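5-oxopent-3-ene-1,2,5-tricarboxylate decarboxylase (PDB 6IYM) belongs to the fumarylacetoacetate hydrolase family, whose members are mostly metal-dependent enzymes, and carries a bound magnesium ion. Local coordinates at residues A[6-14]-A[56-66]; A[127-135]-A[144-152]. All coordinates share one frame; numbering follows the deposited sequence.

Contact 1. Residues A[6-14]-A[56-66]; sequences FRFEQDGRA and LTDHVRLLAPY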
loop_
_atom_site.group_PDB
_atom_site.type_symbol
_atom_site.label_atom_id
_atom_site.label_comp_id
_atom_site.label_asym_id
_atom_site.label_seq_id
_atom_site.Cartn_x
_atom_site.Cartn_y
_atom_site.Cartn_z
ATOM N N PHE A 6 11.512 -20.052 5.173
ATOM C CA PHE A 6 10.051 -20.036 5.394
ATOM C C PHE A 6 9.768 -19.818 6.873
ATOM O O PHE A 6 10.702 -19.860 7.718
ATOM C CB PHE A 6 9.405 -21.324 4.878
ATOM C CG PHE A 6 10.020 -22.599 5.391
ATOM C CD1 PHE A 6 11.104 -23.171 4.741
ATOM C CD2 PHE A 6 9.510 -23.226 6.520
ATOM C CE1 PHE A 6 11.657 -24.356 5.201
ATOM C CE2 PHE A 6 10.072 -24.402 6.992
ATOM C CZ PHE A 6 11.140 -24.968 6.323
ATOM N N ARG A 7 8.509 -19.481 7.120
ATOM C CA ARG A 7 7.857 -19.496 8.439
ATOM C C ARG A 7 6.955 -20.736 8.431
ATOM O O ARG A 7 6.381 -21.022 7.356
ATOM C CB ARG A 7 7.110 -18.174 8.612
ATOM C CG ARG A 7 7.229 -17.546 9.990
ATOM C CD ARG A 7 6.804 -16.102 9.992
ATOM N NE ARG A 7 5.664 -15.868 9.126
ATOM C CZ ARG A 7 4.468 -15.457 9.516
ATOM N NH1 ARG A 7 4.235 -15.190 10.781
ATOM N NH2 ARG A 7 3.502 -15.292 8.630
ATOM N N PHE A 8 6.889 -21.478 9.542
ATOM C CA PHE A 8 5.949 -22.617 9.733
ATOM C C PHE A 8 5.295 -22.513 11.110
ATOM O O PHE A 8 5.860 -21.822 11.979
ATOM C CB PHE A 8 6.675 -23.950 9.562
ATOM C CG PHE A 8 7.694 -24.285 10.625
ATOM C CD1 PHE A 8 7.329 -24.996 11.762
ATOM C CD2 PHE A 8 9.028 -23.945 10.462
ATOM C CE1 PHE A 8 8.273 -25.348 12.713
ATOM C CE2 PHE A 8 9.973 -24.294 11.415
ATOM C CZ PHE A 8 9.596 -24.998 12.536
ATOM N N GLU A 9 4.162 -23.194 11.291
ATOM C CA GLU A 9 3.324 -23.146 12.516
ATOM C C GLU A 9 3.722 -24.281 13.467
ATOM O O GLU A 9 3.869 -25.434 12.997
ATOM C CB GLU A 9 1.849 -23.264 12.145
ATOM C CG GLU A 9 0.930 -23.498 13.328
ATOM C CD GLU A 9 -0.504 -23.758 12.904
ATOM O OE1 GLU A 9 -0.883 -23.266 11.817
ATOM O OE2 GLU A 9 -1.229 -24.472 13.638
ATOM N N GLN A 10 3.854 -23.947 14.759
ATOM C CA GLN A 10 4.032 -24.895 15.893
ATOM C C GLN A 10 3.312 -24.359 17.142
ATOM O O GLN A 10 3.720 -23.302 17.675
ATOM C CB GLN A 10 5.519 -25.117 16.152
ATOM C CG GLN A 10 5.793 -26.238 17.136
ATOM C CD GLN A 10 7.205 -26.733 16.981
ATOM O OE1 GLN A 10 7.517 -27.485 16.061
ATOM N NE2 GLN A 10 8.077 -26.270 17.863
ATOM N N ASP A 11 2.261 -25.061 17.578
ATOM C CA ASP A 11 1.451 -24.745 18.784
ATOM C C ASP A 11 0.662 -23.450 18.558
ATOM O O ASP A 11 0.518 -22.680 19.526
ATOM C CB ASP A 11 2.337 -24.660 20.029
ATOM C CG ASP A 11 3.136 -25.928 20.281
ATOM O OD1 ASP A 11 3.613 -26.538 19.292
ATOM O OD2 ASP A 11 3.265 -26.307 21.462
ATOM N N GLY A 12 0.139 -23.250 17.343
ATOM C CA GLY A 12 -0.588 -22.035 16.924
ATOM C C GLY A 12 0.316 -20.810 16.907
ATOM O O GLY A 12 -0.240 -19.696 17.015
ATOM N N ARG A 13 1.641 -21.006 16.752
ATOM C CA ARG A 13 2.689 -19.953 16.916
ATOM C C ARG A 13 3.822 -20.081 15.883
ATOM O O ARG A 13 4.408 -21.177 15.721
ATOM C CB ARG A 13 3.262 -19.982 18.335
ATOM C CG ARG A 13 2.407 -19.209 19.328
ATOM C CD ARG A 13 3.030 -19.047 20.699
ATOM N NE ARG A 13 3.083 -20.309 21.421
ATOM C CZ ARG A 13 4.189 -20.991 21.674
ATOM N NH1 ARG A 13 5.363 -20.534 21.264
ATOM N NH2 ARG A 13 4.122 -22.128 22.344
ATOM N N ALA A 14 4.164 -18.946 15.268
ATOM C CA ALA A 14 5.152 -18.810 14.179
ATOM C C ALA A 14 6.520 -19.310 14.648
ATOM O O ALA A 14 6.911 -18.971 15.767
ATOM C CB ALA A 14 5.213 -17.366 13.741
ATOM N N LEU A 56 12.219 -31.413 11.362
ATOM C CA LEU A 56 10.801 -31.782 11.653
ATOM C C LEU A 56 10.088 -32.296 10.388
ATOM O O LEU A 56 10.652 -32.169 9.283
ATOM C CB LEU A 56 10.063 -30.581 12.262
ATOM C CG LEU A 56 9.084 -30.917 13.390
ATOM C CD1 LEU A 56 9.826 -31.201 14.690
ATOM C CD2 LEU A 56 8.069 -29.801 13.593
ATOM N N THR A 57 8.874 -32.831 10.571
ATOM C CA THR A 57 8.083 -33.620 9.585
ATOM C C THR A 57 7.597 -32.748 8.416
ATOM O O THR A 57 7.747 -31.510 8.476
ATOM C CB THR A 57 6.901 -34.299 10.290
ATOM O OG1 THR A 57 6.188 -33.293 11.006
ATOM C CG2 THR A 57 7.332 -35.387 11.250
ATOM N N ASP A 58 7.026 -33.390 7.391
ATOM C CA ASP A 58 6.582 -32.748 6.123
ATOM C C ASP A 58 5.206 -32.100 6.331
ATOM O O ASP A 58 4.980 -31.017 5.749
ATOM C CB ASP A 58 6.567 -33.751 4.967
ATOM C CG ASP A 58 7.877 -34.503 4.802
ATOM O OD1 ASP A 58 8.103 -35.452 5.582
ATOM O OD2 ASP A 58 8.666 -34.124 3.909
ATOM N N HIS A 59 4.336 -32.735 7.128
ATOM C CA HIS A 59 3.032 -32.184 7.600
ATOM C C HIS A 59 3.286 -31.179 8.738
ATOM O O HIS A 59 2.663 -31.312 9.808
ATOM C CB HIS A 59 2.055 -33.319 7.971
ATOM C CG HIS A 59 2.488 -34.201 9.099
ATOM N ND1 HIS A 59 3.668 -34.930 9.071
ATOM C CD2 HIS A 59 1.887 -34.509 10.270
ATOM C CE1 HIS A 59 3.783 -35.630 10.182
ATOM N NE2 HIS A 59 2.703 -35.389 10.934
ATOM N N VAL A 60 4.158 -30.196 8.484
ATOM C CA VAL A 60 4.662 -29.191 9.466
ATOM C C VAL A 60 3.758 -27.954 9.419
ATOM O O VAL A 60 3.522 -27.359 10.498
ATOM C CB VAL A 60 6.140 -28.845 9.192
ATOM C CG1 VAL A 60 6.394 -28.388 7.762
ATOM C CG2 VAL A 60 6.670 -27.825 10.180
ATOM N N ARG A 61 3.266 -27.615 8.220
ATOM C CA ARG A 61 2.345 -26.484 7.898
ATOM C C ARG A 61 3.110 -25.151 7.865
ATOM O O ARG A 61 3.451 -24.608 8.953
ATOM C CB ARG A 61 1.141 -26.373 8.836
ATOM C CG ARG A 61 -0.056 -25.725 8.153
ATOM C CD ARG A 61 -0.958 -24.897 9.049
ATOM N NE ARG A 61 -1.573 -23.793 8.309
ATOM C CZ ARG A 61 -2.614 -23.061 8.722
ATOM N NH1 ARG A 61 -3.204 -23.307 9.881
ATOM N NH2 ARG A 61 -3.077 -22.087 7.958
ATOM N N LEU A 62 3.314 -24.646 6.647
ATOM C CA LEU A 62 4.007 -23.376 6.304
ATOM C C LEU A 62 3.019 -22.229 6.526
ATOM O O LEU A 62 1.795 -22.453 6.362
ATOM C CB LEU A 62 4.444 -23.449 4.834
ATOM C CG LEU A 62 5.686 -24.281 4.500
ATOM C CD1 LEU A 62 6.937 -23.483 4.735
ATOM C CD2 LEU A 62 5.767 -25.566 5.301
ATOM N N LEU A 63 3.509 -21.047 6.897
ATOM C CA LEU A 63 2.689 -19.807 6.908
ATOM C C LEU A 63 3.111 -18.946 5.715
ATOM O O LEU A 63 4.093 -19.338 5.007
ATOM C CB LEU A 63 2.857 -19.088 8.249
ATOM C CG LEU A 63 2.403 -19.887 9.482
ATOM C CD1 LEU A 63 2.783 -19.149 10.756
ATOM C CD2 LEU A 63 0.898 -20.181 9.461
ATOM N N ALA A 64 2.403 -17.843 5.469
ATOM C CA ALA A 64 2.883 -16.803 4.532
ATOM C C ALA A 64 4.283 -16.392 4.993
ATOM O O ALA A 64 4.548 -16.372 6.185
ATOM C CB ALA A 64 1.918 -15.648 4.519
ATOM N N PRO A 65 5.263 -16.133 4.107
ATOM C CA PRO A 65 6.588 -15.712 4.564
ATOM C C PRO A 65 6.566 -14.605 5.634
ATOM O O PRO A 65 7.228 -14.760 6.624
ATOM C CB PRO A 65 7.236 -15.329 3.222
ATOM C CG PRO A 65 6.699 -16.382 2.291
ATOM C CD PRO A 65 5.230 -16.404 2.662
ATOM N N TYR A 66 5.783 -13.545 5.435
ATOM C CA TYR A 66 5.524 -12.499 6.462
ATOM C C TYR A 66 4.342 -11.662 5.995
ATOM O O TYR A 66 3.852 -11.930 4.876
ATOM C CB TYR A 66 6.758 -11.621 6.670
ATOM C CG TYR A 66 7.303 -11.052 5.387
ATOM C CD1 TYR A 66 6.777 -9.907 4.825
ATOM C CD2 TYR A 66 8.311 -11.704 4.705
ATOM C CE1 TYR A 66 7.292 -9.383 3.650
ATOM C CE2 TYR A 66 8.828 -11.205 3.525
ATOM C CZ TYR A 66 8.319 -10.041 2.998
ATOM O OH TYR A 66 8.843 -9.566 1.834
HETATM O O HOH W 1 6.663 -19.315 4.741
#
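Arg-7 and Glu-9, on the first strand of a beta hairpin (4-10 with 13-20), dock against the irregular 56-66 loop through a single beta bridge centred on Phe-8 and Leu-62. Two backbone bonds frame the bridge: Leu-63 N gives to Arg-7 O at 2.9 Å, and Glu-9 N gives to Arg-61 O at 2.8 Å. Arg-7 adds a side-on grip. Its chain bends at chi3 (38°), which turns NE and NH2 onto Ala-64 O, the NH2 bond measuring 2.9 Å. That oxygen sits within a few degrees of the guanidinium plane, while Leu-63 CD1 lies 4.2 Å above one face, over its centre. A weak bond from NE to Pro-65 O completes the hold. Two residues on, Glu-9 reaches toward the same loop with an extended chain, bringing OE1 to 3.0 Å from Arg-61 NH1 in a salt bridge; the carboxylate and guanidinium planes stand 56° apart, so the groups do not meet flat, side by side. Across the strand, Val-60 CG2 packs on the Phe-8 ring, approaching CD1 to 3.3 Å. Further out, Asp-109 forms a salt bridge with NH2 of Arg-61 and helps place its guanidinium; Pro-65 and Tyr-66 run on against strand 178-186 and helix 36-41. A water accepts from Arg-7 N at 3.0 Å and also lies 2.6 Å from Leu-63 O.

Contact 2. Residues A[127-135]-A[144-152]; sequences LAIIIGTTG and LEHVFGYSI
Tyr-150 of strand 147-152 lies across from Ile-129 of strand 127-131 in an antiparallel non-hydrogen-bonded pair. CB meets Ala-128 O at 3.5 Å and Leu-127 CD1 at 3.8 Å. With chi1 at -52°, CG stands beside the backbone N, and the ring continues along the face shared by Leu-127 and Ile-129. CD2 stays near Leu-127 CD1, CE2 lies 4.3 Å from Ile-129 CG1, and Val-147 CG1 sits over one ring face, offset toward the rim. Outside the two segments the ring meets that of Phe-190, the planes about 40° apart. Val-147 CG2 turns to Ile-129 CG2, the two side chains crossing at about a right angle.

Backbone pairing is regular from Ala-128 to Ile-130, each of these two residues exchanging a pair of bonds with Ser-151 or Gly-149. At Ile-130 the register slips: its O accepts from Phe-148 N at 2.8 Å and from Gly-149 N at 3.3 Å. Beyond the slip Gly-132 N gives to His-146 O at 2.9 Å. At the far end His-146 turns CD2 at its ring edge to Thr-133 O (3.3 Å) and Thr-134 O, while ND1 is hydrogen-bonded to Asn-142 O. Phe-148 and Gly-149 both stand opposite the single residue Ile-130, a classic beta bulge in the large mixed sheet of this fumarylacetoacetate hydrolase fold, and the two strands paired here carry, further along, the magnesium ligands Glu-124, Glu-126 and Asp-155.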
loop_
_atom_site.group_PDB
_atom_site.type_symbol
_atom_site.label_atom_id
_atom_site.label_comp_id
_atom_site.label_asym_id
_atom_site.label_seq_id
_atom_site.Cartn_x
_atom_site.Cartn_y
_atom_site.Cartn_z
ATOM N N LEU A 127 5.834 -14.560 -10.201
ATOM C CA LEU A 127 7.134 -14.500 -9.494
ATOM C C LEU A 127 7.160 -13.216 -8.668
ATOM O O LEU A 127 6.888 -12.147 -9.228
ATOM C CB LEU A 127 8.267 -14.501 -10.517
ATOM C CG LEU A 127 9.667 -14.273 -9.951
ATOM C CD1 LEU A 127 10.047 -15.381 -8.993
ATOM C CD2 LEU A 127 10.682 -14.166 -11.088
ATOM N N ALA A 128 7.451 -13.338 -7.385
ATOM C CA ALA A 128 7.529 -12.214 -6.441
ATOM C C ALA A 128 8.995 -11.921 -6.156
ATOM O O ALA A 128 9.691 -12.857 -5.758
ATOM C CB ALA A 128 6.823 -12.565 -5.166
ATOM N N ILE A 129 9.431 -10.675 -6.354
ATOM C CA ILE A 129 10.745 -10.162 -5.847
ATOM C C ILE A 129 10.606 -9.731 -4.379
ATOM O O ILE A 129 9.730 -8.888 -4.074
ATOM C CB ILE A 129 11.244 -8.977 -6.694
ATOM C CG1 ILE A 129 11.292 -9.304 -8.187
ATOM C CG2 ILE A 129 12.587 -8.483 -6.171
ATOM C CD1 ILE A 129 11.404 -8.062 -9.065
ATOM N N ILE A 130 11.498 -10.209 -3.519
ATOM C CA ILE A 130 11.593 -9.808 -2.090
ATOM C C ILE A 130 12.785 -8.859 -1.898
ATOM O O ILE A 130 13.915 -9.303 -2.035
ATOM C CB ILE A 130 11.723 -11.048 -1.209
ATOM C CG1 ILE A 130 10.638 -12.082 -1.521
ATOM C CG2 ILE A 130 11.710 -10.639 0.250
ATOM C CD1 ILE A 130 9.266 -11.655 -1.083
ATOM N N ILE A 131 12.538 -7.601 -1.546
ATOM C CA ILE A 131 13.602 -6.551 -1.425
ATOM C C ILE A 131 14.268 -6.768 -0.070
ATOM O O ILE A 131 13.536 -7.015 0.912
ATOM C CB ILE A 131 12.999 -5.145 -1.581
ATOM C CG1 ILE A 131 12.323 -4.972 -2.941
ATOM C CG2 ILE A 131 14.020 -4.052 -1.303
ATOM C CD1 ILE A 131 13.274 -5.010 -4.112
ATOM N N GLY A 132 15.601 -6.763 -0.042
ATOM C CA GLY A 132 16.376 -7.050 1.176
ATOM C C GLY A 132 17.047 -5.800 1.727
ATOM O O GLY A 132 17.408 -5.804 2.906
ATOM N N THR A 133 17.226 -4.777 0.904
ATOM C CA THR A 133 17.950 -3.531 1.284
ATOM C C THR A 133 17.224 -2.332 0.655
ATOM O O THR A 133 16.946 -2.348 -0.559
ATOM C CB THR A 133 19.458 -3.611 0.969
ATOM O OG1 THR A 133 19.701 -3.693 -0.434
ATOM C CG2 THR A 133 20.134 -4.798 1.614
ATOM N N THR A 134 16.879 -1.354 1.497
ATOM C CA THR A 134 16.174 -0.107 1.129
ATOM C C THR A 134 17.048 0.661 0.149
ATOM O O THR A 134 18.268 0.672 0.321
ATOM C CB THR A 134 15.889 0.738 2.375
ATOM O OG1 THR A 134 15.144 -0.124 3.239
ATOM C CG2 THR A 134 15.139 2.020 2.073
ATOM N N GLY A 135 16.458 1.248 -0.869
ATOM C CA GLY A 135 17.260 1.988 -1.849
ATOM C C GLY A 135 16.359 2.692 -2.818
ATOM O O GLY A 135 15.148 2.415 -2.823
ATOM N N LEU A 144 20.215 -6.177 -8.185
ATOM C CA LEU A 144 20.098 -7.531 -7.601
ATOM C C LEU A 144 20.747 -7.545 -6.217
ATOM O O LEU A 144 20.370 -8.400 -5.360
ATOM C CB LEU A 144 20.741 -8.539 -8.557
ATOM C CG LEU A 144 19.967 -8.844 -9.837
ATOM C CD1 LEU A 144 20.708 -9.888 -10.673
ATOM C CD2 LEU A 144 18.560 -9.335 -9.517
ATOM N N GLU A 145 21.650 -6.593 -5.979
ATOM C CA GLU A 145 22.263 -6.386 -4.650
ATOM C C GLU A 145 21.178 -5.958 -3.646
ATOM O O GLU A 145 21.357 -6.219 -2.457
ATOM C CB GLU A 145 23.438 -5.402 -4.772
ATOM C CG GLU A 145 24.767 -6.027 -4.386
ATOM C CD GLU A 145 24.865 -6.448 -2.923
ATOM O OE1 GLU A 145 24.234 -5.779 -2.072
ATOM O OE2 GLU A 145 25.573 -7.446 -2.627
ATOM N N HIS A 146 20.094 -5.320 -4.094
ATOM C CA HIS A 146 18.967 -4.935 -3.200
ATOM C C HIS A 146 17.905 -6.054 -3.078
ATOM O O HIS A 146 16.879 -5.801 -2.446
ATOM C CB HIS A 146 18.350 -3.615 -3.682
ATOM C CG HIS A 146 19.267 -2.447 -3.573
ATOM N ND1 HIS A 146 20.286 -2.205 -4.498
ATOM C CD2 HIS A 146 19.312 -1.436 -2.680
ATOM C CE1 HIS A 146 20.911 -1.097 -4.160
ATOM N NE2 HIS A 146 20.338 -0.615 -3.057
ATOM N N VAL A 147 18.107 -7.234 -3.681
ATOM C CA VAL A 147 17.101 -8.336 -3.671
ATOM C C VAL A 147 17.529 -9.340 -2.589
ATOM O O VAL A 147 18.656 -9.839 -2.616
ATOM C CB VAL A 147 16.929 -8.972 -5.072
ATOM C CG1 VAL A 147 16.024 -10.202 -5.042
ATOM C CG2 VAL A 147 16.382 -7.983 -6.095
ATOM N N PHE A 148 16.666 -9.628 -1.631
ATOM C CA PHE A 148 16.902 -10.726 -0.664
ATOM C C PHE A 148 16.637 -12.063 -1.373
ATOM O O PHE A 148 17.298 -13.069 -1.070
ATOM C CB PHE A 148 15.985 -10.583 0.546
ATOM C CG PHE A 148 16.198 -11.645 1.584
ATOM C CD1 PHE A 148 17.294 -11.587 2.435
ATOM C CD2 PHE A 148 15.315 -12.713 1.696
ATOM C CE1 PHE A 148 17.494 -12.566 3.396
ATOM C CE2 PHE A 148 15.524 -13.694 2.654
ATOM C CZ PHE A 148 16.613 -13.620 3.493
ATOM N N GLY A 149 15.621 -12.106 -2.243
ATOM C CA GLY A 149 15.198 -13.374 -2.862
ATOM C C GLY A 149 13.861 -13.281 -3.571
ATOM O O GLY A 149 13.490 -12.181 -3.988
ATOM N N TYR A 150 13.207 -14.433 -3.749
ATOM C CA TYR A 150 12.021 -14.593 -4.622
ATOM C C TYR A 150 11.045 -15.590 -3.994
ATOM O O TYR A 150 11.475 -16.518 -3.276
ATOM C CB TYR A 150 12.430 -15.059 -6.017
ATOM C CG TYR A 150 13.499 -14.260 -6.711
ATOM C CD1 TYR A 150 14.843 -14.567 -6.550
ATOM C CD2 TYR A 150 13.167 -13.230 -7.573
ATOM C CE1 TYR A 150 15.828 -13.847 -7.207
ATOM C CE2 TYR A 150 14.141 -12.504 -8.241
ATOM C CZ TYR A 150 15.479 -12.815 -8.057
ATOM O OH TYR A 150 16.421 -12.089 -8.724
ATOM N N SER A 151 9.757 -15.381 -4.275
ATOM C CA SER A 151 8.635 -16.237 -3.809
ATOM C C SER A 151 7.530 -16.211 -4.855
ATOM O O SER A 151 7.756 -15.725 -5.985
ATOM C CB SER A 151 8.168 -15.765 -2.440
ATOM O OG SER A 151 7.369 -16.735 -1.788
ATOM N N ILE A 152 6.374 -16.752 -4.504
ATOM C CA ILE A 152 5.200 -16.816 -5.408
ATOM C C ILE A 152 4.118 -15.933 -4.811
ATOM O O ILE A 152 3.983 -15.915 -3.602
ATOM C CB ILE A 152 4.723 -18.262 -5.601
ATOM C CG1 ILE A 152 5.910 -19.213 -5.774
ATOM C CG2 ILE A 152 3.734 -18.336 -6.750
ATOM C CD1 ILE A 152 5.540 -20.680 -5.910
#

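Both contacts reach the same mixed sheet but differ in depth. Contact 2 is buried and joins two neighbouring strands, 121-131 and 147-158, so repeated backbone bonds and aliphatic or aromatic packing dominate it. Contact 1 is only partly buried, lies farther from the centre of the chain, and ties a hairpin strand to a loop; with one bridge between backbones, it draws on arginine side chains, a salt bridge and a water. Strand 178-186 links the two, pairing with both 4-10 and 147-158. They also meet directly: Tyr-66 OH, hydrogen-bonded to Gly-234 O, packs 3.4 Å from Ile-130 CG2, so the loop of contact 1 ends against the core of contact 2.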